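Side-chain contacts in cytosol aminopeptidase (Staphylococcus aureus subsp. aureus, PDB 3KZW), which probably removes amino acids one at a time from the N-terminus of peptides, as a metal-dependent aminopeptidase of the leucine aminopeptidase family: residues 197-202 with 316-321; 479-484 with 502-507; 355-360 with 469-474; 442-447 with 462-467; 79-84 with 119-124. One frame throughout, in Å; residues are numbered along the deposited sequence.

Contact 1 of 5, residues 197-202 with 316-321; sequences GQSINL and IIEAAS
S199 and L202, one turn apart on helix 188-208, meet A319 and E318 of helix 308-322 across two nearly antiparallel helices whose segment axes come within 8.5 Å at 155°. The backbones come closest at the small pair S199 and A319, with CA atoms 5.6 Å apart. S199 OG is 3.5 Å from the methyl A319 CB, and it also lies beside A319 N. The hydroxyl turns beside its own backbone N (chi1 -61°), where it bonds to the carbonyl of S195 a turn earlier in the helix. It therefore meets A319 by packing: although S199 OG is 3.3 Å from A319 N, the angle is too poor for a hydrogen bond. Next to this pair, L202 and E318 meet at roughly a right angle. L202 CD2 rests against the aliphatic stem of the glutamate, 3.8 Å from E318 CG, which also lies 3.4 Å from S199 OG. E318 bends at chi2 (73°), which lays CB and CG along the leucine methyl while the carboxylate runs on past it to H226. E318 OE1 is hydrogen-bonded to H226 NE2, which satisfies this oxygen of a buried residue. Helix 505-512 packs on both helices, I505 on I200 and V509 on A319. Small residues at the point of nearest approach are characteristic of close antiparallel helix packing, which here joins helix 188-208 to helix 308-322.

Contact 2 of 5, residues 479-484 with 502-507; sequences IHFDIA and GFMIPT
F481 and I483, at the end of strand 478-482 and just past it, face F503 and M504, where a type II beta turn from G502 to I505 leads into helix 505-512 with M504 at its N-cap position. The centre of the contact is a Met-aromatic interaction between this turn and the main sheet of the catalytic domain. M504 bends at both chi2 (-52°) and chi3 (-61°), and the double bend curls its methyl over the phenyl group of F481. M504 CE stands 3.8 Å from the centroid of the F481 ring and 18° off the normal, a CH-pi contact, whereas SD approaches the same ring obliquely. I479 CG2 lies over the opposite face, so the ring is held between a methyl of its own strand and one from the turn. F481 also meets the ring of F390 on the adjoining strand 386-391. Beyond the phenyl group, the branch methyl of I483 touches both turn residues: its CG2 lies 3.8 Å from M504 CG and 4.2 Å from F503 CD2, coming to the latter ring obliquely. All of this cross-contact is apolar, but the turn has a polar tether behind it, since E429 OE2 accepts a hydrogen bond from M504 N. On the F481 ring itself the methyl sits toward the rim, and M504 CE comes nearest at CE1, 3.6 Å away.

Contact 3 of 5, residues 355-360 with 469-474; sequences SGETVE and VTHFSG. With NA (sodium ion), chain R.
E357 reaches across to H471 and F472 from the turn that precedes strand 358-360. From CB its chain runs out extended (chi2 169°), carrying CD to 3.5 Å from H471 NE2, with the glutamate and histidine arriving from opposite directions. At the tip, E357 OE2 accepts a nearly straight hydrogen bond from H471 NE2, 2.9 Å long with an angle of 167° at the hydrogen, through its syn lone pair; the carboxylate and imidazole planes are 24° apart. OE1 uses its anti lone pair for the hydroxyl of S355, S355 OG to E357 OE1 being 2.9 Å. E357 OE1 also lies obliquely by the F472 ring, 3.7 Å from F472 CE2. The same S355 OG accepts from E357 N, an ST turn, so the serine holds both backbone and tip. S355 OG also approaches the edge of the phenyl ring, 3.4 Å from F472 CE2. Two bonded oxygens fix the rotation of the carboxylate, and the pairing probably favours a charged histidine. The segment carrying H471 also binds a sodium ion through T470 O and G474 O, each 2.5 Å from the metal, with two waters. Helix 368-380 covers F472 through A373 and S355 through F377. L452 of strand 452-453, which pairs with strand 358-360, lies against E357, H471 and F472, while T358 OG1 bonds to Y165 O of a second subunit.

Contact 4 of 5, residues 442-447 with 462-467; sequences ASIKHS and ALFAAS
I444 and S443 pack on F464 and S467, and the motif is a type I beta turn, S443 to H446, set against helix 461-470, with a CH-pi contact between an isoleucine methyl and a phenyl face as its central interaction. The turn lies at the C-terminal side of the helix that contains A442, in the catalytic domain. Among the apolar contacts, I444 CG2 stands 3.8 Å from the centroid of the F464 ring, 16° off its normal. With CG1 of I444 between the backbone N and the carbonyl carbon (chi1 59°), the CG2 branch is the one presented to the aromatic face. F464 swings its ring out from the helix (chi1 -177°) to reach the turn. I444 CG2 also lies 3.7 Å from S467 OG, a turn later on the helix, so one branch bridges two successive positions on that helix surface.

Polar atoms gather at the rim of the ring. S443 OG lies at its edge, near its plane, and S443 O is also at the edge, 3.4 Å from F464 CE2. Neither makes a hydrogen bond across the contact; S443 OG has T439 O and E440 O as weak partners, and S467 OG bonds weakly to E440 O. The backbone of I444 is hydrogen-bonded to V453 of strand 452-453, which also touches F464. A neighbouring, third subunit lies close to this helix, its L401 packing on L463. At the ring edge, S443 OG is 3.4 Å from F464 CD2.

Contact 5 of 5, residues 79-84 with 119-124; sequences GKIYTT and FQYIKS
I81 and T83, two positions apart on strand 81-88, both reach the ring of Y121 on helix 108-124. The tyrosine has CG anti to the backbone N (chi1 -176°), which sends its ring out from the helix toward the strand. Its broad face meets I81: CG2 of I81 stands 3.8 Å from the centroid of the Y121 ring and 9° off the normal, a well-centred CH-pi contact. The isoleucine puts CG2 on the tyrosine side because its CG1 lies beside the backbone N (chi1 -54°), while CG2 is opposite that nitrogen; the nearest ring atom to I81 CG2 is Y121 CG, at 3.9 Å. T83, from the same side of the ring as I81, meets its hydroxyl end obliquely, the threonine and tyrosine side chains pointing at each other. The methyl T83 CG2, not the hydroxyl, makes the approach, lying 3.3 Å from Y121 OH; the phenol oxygen instead has a weak hydrogen bond with R94 of the adjacent strand. The contact sits at the edge of the N-terminal domain's mixed sheet, where strand 81-88 is outermost within the chain and pairs antiparallel with strand 91-101. Helix 108-124 also packs on that neighbouring strand through I122 on I96, and beyond T83 the hydroxyl of T84 bonds to A85 N of a fourth subunit.

Contacts 1, 2 and 4 are buried, contact 3 is partly so, and contact 5 lies at the surface of the N-terminal domain, about 52 and 50 Å, centre to centre, from contacts 3 and 4. Contacts 3 and 4 share helix 461-470 and touch through E360 and S447, contact 4 being nested within the chain loop that contact 3 closes. Contact 2 reaches both through H480 and also packs on contact 1, I200 and I316 against I505. In chemistry, methyls over aromatic faces recur in contacts 2, 4 and 5. Contact 1 packs a serine-alanine pair beside a leucine and the stem of a glutamate, and contact 3 alone has a hydrogen bond between side chains across its segments.

Contact 1 of 5, residues 197-202 with 316-321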
# COMPACT_ATOMS: atom_id res chain seq x y z
N GLY A 197 -0.12 -30.92 -32.31
CA GLY A 197 -0.08 -31.12 -30.86
C GLY A 197 1.34 -31.19 -30.31
O GLY A 197 1.62 -30.64 -29.25
N GLN A 198 2.22 -31.87 -31.04
CA GLN A 198 3.63 -31.97 -30.66
C GLN A 198 4.37 -30.64 -30.81
O GLN A 198 5.35 -30.39 -30.10
CB GLN A 198 4.34 -33.06 -31.46
CG GLN A 198 4.03 -34.47 -30.97
CD GLN A 198 4.80 -35.54 -31.72
OE1 GLN A 198 5.55 -35.26 -32.65
NE2 GLN A 198 4.61 -36.79 -31.30
N SER A 199 3.90 -29.80 -31.73
CA SER A 199 4.44 -28.45 -31.90
C SER A 199 4.05 -27.56 -30.73
O SER A 199 4.85 -26.72 -30.30
CB SER A 199 3.96 -27.84 -33.22
OG SER A 199 4.39 -28.62 -34.32
N ILE A 200 2.83 -27.74 -30.23
CA ILE A 200 2.34 -27.02 -29.05
C ILE A 200 3.14 -27.43 -27.82
O ILE A 200 3.54 -26.58 -27.02
CB ILE A 200 0.82 -27.25 -28.84
CG1 ILE A 200 0.02 -26.60 -29.98
CG2 ILE A 200 0.37 -26.69 -27.49
CD1 ILE A 200 -1.43 -27.04 -30.07
N ASN A 201 3.40 -28.73 -27.69
CA ASN A 201 4.18 -29.27 -26.58
C ASN A 201 5.64 -28.85 -26.62
O ASN A 201 6.27 -28.72 -25.57
CB ASN A 201 4.05 -30.80 -26.53
CG ASN A 201 2.66 -31.26 -26.11
OD1 ASN A 201 1.81 -30.45 -25.74
ND2 ASN A 201 2.44 -32.57 -26.17
N LEU A 202 6.17 -28.64 -27.82
CA LEU A 202 7.53 -28.14 -27.99
C LEU A 202 7.65 -26.73 -27.42
O LEU A 202 8.62 -26.41 -26.73
CB LEU A 202 7.96 -28.16 -29.46
CG LEU A 202 9.35 -27.60 -29.80
CD1 LEU A 202 10.46 -28.50 -29.29
CD2 LEU A 202 9.48 -27.37 -31.30
N ILE A 316 4.86 -22.66 -34.11
CA ILE A 316 4.16 -22.39 -35.37
C ILE A 316 5.01 -22.81 -36.58
O ILE A 316 4.51 -23.47 -37.49
CB ILE A 316 3.73 -20.90 -35.49
CG1 ILE A 316 2.64 -20.58 -34.46
CG2 ILE A 316 3.22 -20.59 -36.88
CD1 ILE A 316 2.47 -19.09 -34.16
N ILE A 317 6.29 -22.44 -36.56
CA ILE A 317 7.21 -22.80 -37.63
C ILE A 317 7.46 -24.31 -37.67
O ILE A 317 7.54 -24.91 -38.75
CB ILE A 317 8.54 -22.00 -37.53
CG1 ILE A 317 8.27 -20.50 -37.73
CG2 ILE A 317 9.56 -22.49 -38.55
CD1 ILE A 317 9.39 -19.58 -37.27
N GLU A 318 7.55 -24.93 -36.49
CA GLU A 318 7.68 -26.38 -36.37
C GLU A 318 6.51 -27.11 -37.01
O GLU A 318 6.70 -28.10 -37.72
CB GLU A 318 7.83 -26.79 -34.89
CG GLU A 318 7.75 -28.29 -34.60
CD GLU A 318 8.98 -29.08 -35.05
OE1 GLU A 318 9.94 -28.49 -35.57
OE2 GLU A 318 8.99 -30.32 -34.86
N ALA A 319 5.30 -26.60 -36.77
CA ALA A 319 4.09 -27.18 -37.34
C ALA A 319 4.03 -26.98 -38.85
O ALA A 319 3.71 -27.91 -39.59
CB ALA A 319 2.85 -26.60 -36.68
N ALA A 320 4.35 -25.77 -39.30
CA ALA A 320 4.32 -25.44 -40.73
C ALA A 320 5.29 -26.29 -41.55
O ALA A 320 4.95 -26.71 -42.66
CB ALA A 320 4.61 -23.95 -40.93
N SER A 321 6.47 -26.55 -40.99
CA SER A 321 7.50 -27.33 -41.68
C SER A 321 7.17 -28.82 -41.74
O SER A 321 7.40 -29.47 -42.76
CB SER A 321 8.87 -27.10 -41.04
OG SER A 321 8.91 -27.59 -39.71

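Contact 2 of 5, residues 479-484 with 502-507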
# COMPACT_ATOMS: atom_id res chain seq x y z
N ILE A 479 0.15 -7.02 -37.31
CA ILE A 479 -0.76 -7.40 -36.24
C ILE A 479 0.02 -7.74 -34.96
O ILE A 479 0.94 -8.55 -34.98
CB ILE A 479 -1.69 -8.58 -36.62
CG1 ILE A 479 -2.46 -8.28 -37.90
CG2 ILE A 479 -2.66 -8.87 -35.47
CD1 ILE A 479 -3.19 -9.47 -38.49
N HIS A 480 -0.37 -7.09 -33.87
CA HIS A 480 0.26 -7.30 -32.57
C HIS A 480 -0.66 -8.12 -31.66
O HIS A 480 -1.82 -7.76 -31.45
CB HIS A 480 0.62 -5.95 -31.94
CG HIS A 480 0.97 -6.03 -30.48
ND1 HIS A 480 2.07 -6.71 -30.02
CD2 HIS A 480 0.37 -5.51 -29.39
CE1 HIS A 480 2.13 -6.62 -28.70
NE2 HIS A 480 1.10 -5.89 -28.30
N PHE A 481 -0.13 -9.22 -31.13
CA PHE A 481 -0.89 -10.09 -30.24
C PHE A 481 -0.37 -10.04 -28.80
O PHE A 481 0.72 -10.55 -28.51
CB PHE A 481 -0.85 -11.54 -30.74
CG PHE A 481 -1.57 -11.76 -32.04
CD1 PHE A 481 -2.96 -11.79 -32.09
CD2 PHE A 481 -0.85 -11.97 -33.21
CE1 PHE A 481 -3.62 -12.01 -33.29
CE2 PHE A 481 -1.51 -12.20 -34.42
CZ PHE A 481 -2.90 -12.21 -34.45
N ASP A 482 -1.15 -9.41 -27.92
CA ASP A 482 -0.82 -9.37 -26.50
C ASP A 482 -1.44 -10.59 -25.82
O ASP A 482 -2.65 -10.62 -25.57
CB ASP A 482 -1.30 -8.07 -25.85
CG ASP A 482 -0.57 -7.74 -24.55
OD1 ASP A 482 -0.00 -8.65 -23.91
OD2 ASP A 482 -0.55 -6.55 -24.17
N ILE A 483 -0.61 -11.58 -25.53
CA ILE A 483 -1.06 -12.84 -24.96
C ILE A 483 -0.61 -13.00 -23.50
O ILE A 483 -0.38 -14.11 -23.02
CB ILE A 483 -0.60 -14.07 -25.81
CG1 ILE A 483 0.93 -14.09 -25.97
CG2 ILE A 483 -1.29 -14.06 -27.16
CD1 ILE A 483 1.50 -15.43 -26.41
N ALA A 484 -0.51 -11.88 -22.79
CA ALA A 484 -0.11 -11.88 -21.38
C ALA A 484 -1.01 -12.77 -20.53
O ALA A 484 -0.55 -13.43 -19.59
CB ALA A 484 -0.08 -10.46 -20.84
N GLY A 502 0.34 -22.75 -25.13
CA GLY A 502 0.70 -22.75 -26.54
C GLY A 502 -0.29 -21.92 -27.34
O GLY A 502 -0.53 -22.18 -28.52
N PHE A 503 -0.84 -20.90 -26.69
CA PHE A 503 -1.89 -20.06 -27.26
C PHE A 503 -1.47 -19.41 -28.58
O PHE A 503 -0.32 -19.00 -28.74
CB PHE A 503 -2.30 -18.98 -26.25
CG PHE A 503 -3.72 -18.51 -26.41
CD1 PHE A 503 -4.78 -19.26 -25.93
CD2 PHE A 503 -3.99 -17.30 -27.06
CE1 PHE A 503 -6.09 -18.83 -26.08
CE2 PHE A 503 -5.30 -16.86 -27.21
CZ PHE A 503 -6.35 -17.62 -26.72
N MET A 504 -2.43 -19.34 -29.50
CA MET A 504 -2.25 -18.76 -30.85
C MET A 504 -1.75 -19.76 -31.90
O MET A 504 -2.05 -19.59 -33.08
CB MET A 504 -1.36 -17.50 -30.84
CG MET A 504 -1.96 -16.29 -30.13
SD MET A 504 -3.62 -15.83 -30.67
CE MET A 504 -3.35 -15.47 -32.41
N ILE A 505 -1.00 -20.77 -31.47
CA ILE A 505 -0.47 -21.79 -32.40
C ILE A 505 -1.57 -22.43 -33.26
O ILE A 505 -1.43 -22.47 -34.48
CB ILE A 505 0.41 -22.86 -31.68
CG1 ILE A 505 1.61 -22.19 -31.01
CG2 ILE A 505 0.87 -23.93 -32.68
CD1 ILE A 505 2.38 -23.10 -30.07
N PRO A 506 -2.68 -22.91 -32.63
CA PRO A 506 -3.77 -23.46 -33.45
C PRO A 506 -4.34 -22.45 -34.45
O PRO A 506 -4.61 -22.82 -35.60
CB PRO A 506 -4.84 -23.82 -32.41
CG PRO A 506 -4.08 -24.05 -31.16
CD PRO A 506 -2.96 -23.06 -31.19
N THR A 507 -4.51 -21.20 -34.02
CA THR A 507 -5.08 -20.15 -34.86
C THR A 507 -4.19 -19.81 -36.07
O THR A 507 -4.67 -19.78 -37.20
CB THR A 507 -5.38 -18.86 -34.04
OG1 THR A 507 -6.37 -19.16 -33.05
CG2 THR A 507 -5.89 -17.74 -34.94

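Contact 3 of 5, residues 355-360 with 469-474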
# COMPACT_ATOMS: atom_id res chain seq x y z
N SER A 355 16.28 1.27 -35.68
CA SER A 355 15.70 2.20 -36.64
C SER A 355 16.50 3.50 -36.75
O SER A 355 16.38 4.22 -37.75
CB SER A 355 14.24 2.51 -36.27
OG SER A 355 14.17 3.31 -35.11
N GLY A 356 17.30 3.79 -35.73
CA GLY A 356 18.08 5.03 -35.68
C GLY A 356 17.42 6.07 -34.80
O GLY A 356 18.01 7.11 -34.51
N GLU A 357 16.18 5.80 -34.39
CA GLU A 357 15.42 6.69 -33.51
C GLU A 357 15.89 6.56 -32.07
O GLU A 357 16.32 5.48 -31.64
CB GLU A 357 13.93 6.37 -33.60
CG GLU A 357 13.30 6.70 -34.93
CD GLU A 357 11.90 6.14 -35.08
OE1 GLU A 357 11.75 4.89 -35.09
OE2 GLU A 357 10.94 6.94 -35.19
N THR A 358 15.81 7.66 -31.32
CA THR A 358 16.17 7.66 -29.91
C THR A 358 14.95 7.36 -29.03
O THR A 358 13.86 7.87 -29.27
CB THR A 358 16.79 9.00 -29.47
OG1 THR A 358 15.92 10.08 -29.85
CG2 THR A 358 18.15 9.20 -30.11
N VAL A 359 15.17 6.52 -28.01
CA VAL A 359 14.10 6.09 -27.11
C VAL A 359 14.48 6.39 -25.66
O VAL A 359 15.52 5.94 -25.19
CB VAL A 359 13.79 4.57 -27.26
CG1 VAL A 359 12.68 4.14 -26.31
CG2 VAL A 359 13.42 4.24 -28.70
N GLU A 360 13.64 7.16 -24.98
CA GLU A 360 13.79 7.38 -23.54
C GLU A 360 13.06 6.28 -22.79
O GLU A 360 11.87 6.05 -23.01
CB GLU A 360 13.25 8.76 -23.14
CG GLU A 360 13.43 9.09 -21.66
CD GLU A 360 12.75 10.39 -21.24
OE1 GLU A 360 11.67 10.72 -21.80
OE2 GLU A 360 13.28 11.08 -20.35
N VAL A 469 5.09 -0.73 -30.51
CA VAL A 469 5.60 -1.86 -31.30
C VAL A 469 5.30 -1.70 -32.80
O VAL A 469 6.19 -1.88 -33.63
CB VAL A 469 5.06 -3.21 -30.76
CG1 VAL A 469 5.46 -4.37 -31.66
CG2 VAL A 469 5.55 -3.45 -29.34
N THR A 470 4.05 -1.34 -33.13
CA THR A 470 3.61 -1.25 -34.53
C THR A 470 4.20 -0.05 -35.27
O THR A 470 4.08 0.04 -36.50
CB THR A 470 2.08 -1.24 -34.66
OG1 THR A 470 1.54 -0.20 -33.84
CG2 THR A 470 1.49 -2.58 -34.24
N HIS A 471 4.81 0.86 -34.53
CA HIS A 471 5.48 2.03 -35.10
C HIS A 471 6.66 1.62 -35.98
O HIS A 471 6.93 2.25 -37.00
CB HIS A 471 5.95 2.97 -33.99
CG HIS A 471 6.82 4.10 -34.46
ND1 HIS A 471 6.31 5.26 -35.00
CD2 HIS A 471 8.17 4.24 -34.46
CE1 HIS A 471 7.31 6.07 -35.32
NE2 HIS A 471 8.44 5.48 -35.00
N PHE A 472 7.33 0.55 -35.58
CA PHE A 472 8.60 0.15 -36.20
C PHE A 472 8.45 -0.67 -37.49
O PHE A 472 9.45 -1.02 -38.13
CB PHE A 472 9.47 -0.58 -35.17
CG PHE A 472 10.02 0.33 -34.11
CD1 PHE A 472 9.25 0.66 -33.00
CD2 PHE A 472 11.30 0.86 -34.22
CE1 PHE A 472 9.75 1.51 -32.01
CE2 PHE A 472 11.81 1.71 -33.24
CZ PHE A 472 11.03 2.03 -32.13
N SER A 473 7.21 -0.96 -37.87
CA SER A 473 6.93 -1.69 -39.10
C SER A 473 6.70 -0.75 -40.29
O SER A 473 6.64 -1.20 -41.44
CB SER A 473 5.72 -2.61 -38.91
OG SER A 473 4.58 -1.87 -38.52
N GLY A 474 6.57 0.55 -40.00
CA GLY A 474 6.26 1.53 -41.03
C GLY A 474 4.84 1.36 -41.51
O GLY A 474 3.90 1.35 -40.71
NA NA R . 2.88 0.90 -38.45
O HOH W 1 2.44 -0.92 -39.79
O HOH W 2 3.39 3.20 -38.03

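Contact 4 of 5, residues 442-447 with 462-467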
# COMPACT_ATOMS: atom_id res chain seq x y z
N ALA A 442 0.33 9.55 -31.05
CA ALA A 442 0.93 10.80 -30.60
C ALA A 442 1.68 10.65 -29.28
O ALA A 442 2.75 11.23 -29.10
CB ALA A 442 -0.12 11.89 -30.49
N SER A 443 1.12 9.86 -28.36
CA SER A 443 1.65 9.79 -27.00
C SER A 443 2.96 9.00 -26.86
O SER A 443 3.68 9.17 -25.88
CB SER A 443 0.60 9.27 -26.01
OG SER A 443 0.27 7.91 -26.28
N ILE A 444 3.26 8.16 -27.85
CA ILE A 444 4.55 7.45 -27.87
C ILE A 444 5.70 8.41 -28.17
O ILE A 444 6.87 8.06 -28.00
CB ILE A 444 4.58 6.24 -28.85
CG1 ILE A 444 4.30 6.69 -30.30
CG2 ILE A 444 3.61 5.14 -28.40
CD1 ILE A 444 4.71 5.68 -31.35
N LYS A 445 5.35 9.61 -28.61
CA LYS A 445 6.33 10.64 -28.94
C LYS A 445 6.46 11.70 -27.84
O LYS A 445 7.22 12.66 -27.98
CB LYS A 445 5.97 11.31 -30.27
CG LYS A 445 5.98 10.36 -31.47
CD LYS A 445 5.34 10.98 -32.72
CE LYS A 445 6.29 11.95 -33.42
NZ LYS A 445 5.68 12.52 -34.65
N HIS A 446 5.73 11.51 -26.74
CA HIS A 446 5.74 12.47 -25.62
C HIS A 446 6.97 12.30 -24.72
O HIS A 446 6.87 11.88 -23.57
CB HIS A 446 4.45 12.38 -24.79
CG HIS A 446 3.24 12.92 -25.48
ND1 HIS A 446 1.95 12.56 -25.12
CD2 HIS A 446 3.11 13.79 -26.51
CE1 HIS A 446 1.09 13.19 -25.90
NE2 HIS A 446 1.76 13.94 -26.75
N SER A 447 8.13 12.64 -25.28
CA SER A 447 9.37 12.69 -24.53
C SER A 447 9.98 14.07 -24.66
O SER A 447 9.97 14.66 -25.74
CB SER A 447 10.36 11.64 -25.04
OG SER A 447 11.60 11.76 -24.37
N ALA A 462 -2.14 -0.84 -22.63
CA ALA A 462 -2.06 -1.90 -23.64
C ALA A 462 -2.09 -1.31 -25.05
O ALA A 462 -1.39 -1.80 -25.94
CB ALA A 462 -3.19 -2.91 -23.45
N LEU A 463 -2.89 -0.26 -25.23
CA LEU A 463 -2.99 0.42 -26.52
C LEU A 463 -1.69 1.17 -26.83
O LEU A 463 -1.23 1.18 -27.98
CB LEU A 463 -4.18 1.38 -26.55
CG LEU A 463 -5.54 1.02 -25.94
CD1 LEU A 463 -6.51 2.15 -26.19
CD2 LEU A 463 -6.10 -0.29 -26.48
N PHE A 464 -1.11 1.78 -25.80
CA PHE A 464 0.17 2.47 -25.92
C PHE A 464 1.28 1.52 -26.35
O PHE A 464 2.02 1.81 -27.29
CB PHE A 464 0.55 3.13 -24.58
CG PHE A 464 1.82 3.93 -24.63
CD1 PHE A 464 3.05 3.31 -24.48
CD2 PHE A 464 1.79 5.30 -24.82
CE1 PHE A 464 4.23 4.04 -24.53
CE2 PHE A 464 2.97 6.04 -24.87
CZ PHE A 464 4.19 5.41 -24.72
N ALA A 465 1.39 0.38 -25.67
CA ALA A 465 2.39 -0.64 -25.99
C ALA A 465 2.28 -1.10 -27.44
O ALA A 465 3.30 -1.25 -28.13
CB ALA A 465 2.27 -1.81 -25.04
N ALA A 466 1.05 -1.33 -27.89
CA ALA A 466 0.78 -1.76 -29.26
C ALA A 466 1.22 -0.69 -30.27
O ALA A 466 1.83 -1.01 -31.29
CB ALA A 466 -0.69 -2.08 -29.43
N SER A 467 0.91 0.56 -29.96
CA SER A 467 1.31 1.70 -30.78
C SER A 467 2.83 1.80 -30.89
O SER A 467 3.36 2.10 -31.95
CB SER A 467 0.75 3.00 -30.20
OG SER A 467 1.11 4.11 -30.99

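Contact 5 of 5, residues 79-84 with 119-124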
# COMPACT_ATOMS: atom_id res chain seq x y z
N GLY A 79 -18.02 -35.13 -22.54
CA GLY A 79 -16.69 -35.32 -21.98
C GLY A 79 -16.61 -36.11 -20.68
O GLY A 79 -15.54 -36.21 -20.09
N LYS A 80 -17.74 -36.66 -20.24
CA LYS A 80 -17.77 -37.45 -19.00
C LYS A 80 -17.41 -38.91 -19.27
O LYS A 80 -17.92 -39.52 -20.21
CB LYS A 80 -19.13 -37.35 -18.31
CG LYS A 80 -19.13 -37.92 -16.89
CD LYS A 80 -20.46 -37.69 -16.20
CE LYS A 80 -20.46 -38.32 -14.81
NZ LYS A 80 -21.85 -38.48 -14.27
N ILE A 81 -16.54 -39.45 -18.43
CA ILE A 81 -16.05 -40.82 -18.59
C ILE A 81 -16.87 -41.79 -17.74
O ILE A 81 -17.05 -41.58 -16.54
CB ILE A 81 -14.54 -40.94 -18.24
CG1 ILE A 81 -13.70 -39.93 -19.05
CG2 ILE A 81 -14.03 -42.36 -18.45
CD1 ILE A 81 -13.70 -40.14 -20.56
N TYR A 82 -17.38 -42.84 -18.38
CA TYR A 82 -18.06 -43.94 -17.70
C TYR A 82 -17.33 -45.24 -18.03
O TYR A 82 -16.95 -45.45 -19.18
CB TYR A 82 -19.51 -44.07 -18.16
CG TYR A 82 -20.39 -42.87 -17.91
CD1 TYR A 82 -20.43 -41.81 -18.82
CD2 TYR A 82 -21.22 -42.81 -16.79
CE1 TYR A 82 -21.25 -40.71 -18.60
CE2 TYR A 82 -22.05 -41.71 -16.56
CZ TYR A 82 -22.06 -40.67 -17.47
OH TYR A 82 -22.88 -39.58 -17.26
N THR A 83 -17.15 -46.09 -17.03
CA THR A 83 -16.60 -47.43 -17.28
C THR A 83 -17.51 -48.51 -16.72
O THR A 83 -18.20 -48.30 -15.73
CB THR A 83 -15.17 -47.61 -16.72
OG1 THR A 83 -15.16 -47.35 -15.32
CG2 THR A 83 -14.19 -46.68 -17.43
N THR A 84 -17.52 -49.66 -17.39
CA THR A 84 -18.31 -50.81 -16.96
C THR A 84 -17.78 -52.12 -17.53
O THR A 84 -17.09 -52.13 -18.55
CB THR A 84 -19.81 -50.65 -17.33
OG1 THR A 84 -20.55 -51.79 -16.86
CG2 THR A 84 -20.01 -50.51 -18.83
N PHE A 119 -8.36 -39.29 -23.55
CA PHE A 119 -6.93 -39.60 -23.58
C PHE A 119 -6.24 -39.40 -22.23
O PHE A 119 -5.28 -40.10 -21.90
CB PHE A 119 -6.21 -38.81 -24.68
CG PHE A 119 -6.62 -39.20 -26.08
CD1 PHE A 119 -6.64 -40.54 -26.47
CD2 PHE A 119 -6.96 -38.23 -27.01
CE1 PHE A 119 -7.01 -40.89 -27.77
CE2 PHE A 119 -7.33 -38.58 -28.31
CZ PHE A 119 -7.36 -39.91 -28.68
N GLN A 120 -6.74 -38.44 -21.44
CA GLN A 120 -6.26 -38.22 -20.08
C GLN A 120 -6.59 -39.41 -19.18
O GLN A 120 -5.78 -39.81 -18.35
CB GLN A 120 -6.84 -36.93 -19.50
CG GLN A 120 -6.14 -35.67 -19.97
CD GLN A 120 -6.84 -34.40 -19.55
OE1 GLN A 120 -7.91 -34.44 -18.93
NE2 GLN A 120 -6.25 -33.26 -19.89
N TYR A 121 -7.80 -39.96 -19.34
CA TYR A 121 -8.21 -41.14 -18.60
C TYR A 121 -7.38 -42.36 -19.00
O TYR A 121 -6.92 -43.12 -18.14
CB TYR A 121 -9.71 -41.42 -18.79
CG TYR A 121 -10.21 -42.59 -17.97
CD1 TYR A 121 -10.50 -42.43 -16.61
CD2 TYR A 121 -10.37 -43.85 -18.54
CE1 TYR A 121 -10.95 -43.51 -15.85
CE2 TYR A 121 -10.82 -44.93 -17.78
CZ TYR A 121 -11.11 -44.75 -16.44
OH TYR A 121 -11.55 -45.82 -15.69
N ILE A 122 -7.20 -42.54 -20.31
CA ILE A 122 -6.41 -43.64 -20.86
C ILE A 122 -4.99 -43.66 -20.28
O ILE A 122 -4.50 -44.72 -19.89
CB ILE A 122 -6.36 -43.58 -22.43
CG1 ILE A 122 -7.76 -43.70 -23.05
CG2 ILE A 122 -5.43 -44.66 -23.00
CD1 ILE A 122 -8.59 -44.89 -22.57
N LYS A 123 -4.36 -42.49 -20.22
CA LYS A 123 -2.99 -42.37 -19.72
C LYS A 123 -2.86 -42.58 -18.21
O LYS A 123 -1.95 -43.27 -17.76
CB LYS A 123 -2.35 -41.03 -20.14
CG LYS A 123 -1.86 -41.00 -21.59
CD LYS A 123 -0.65 -41.93 -21.81
CE LYS A 123 -0.37 -42.14 -23.29
NZ LYS A 123 0.80 -43.03 -23.51
N SER A 124 -3.78 -41.98 -17.45
CA SER A 124 -3.76 -42.10 -15.99
C SER A 124 -4.09 -43.51 -15.52
O SER A 124 -3.71 -43.91 -14.42
CB SER A 124 -4.71 -41.09 -15.34
OG SER A 124 -6.06 -41.42 -15.60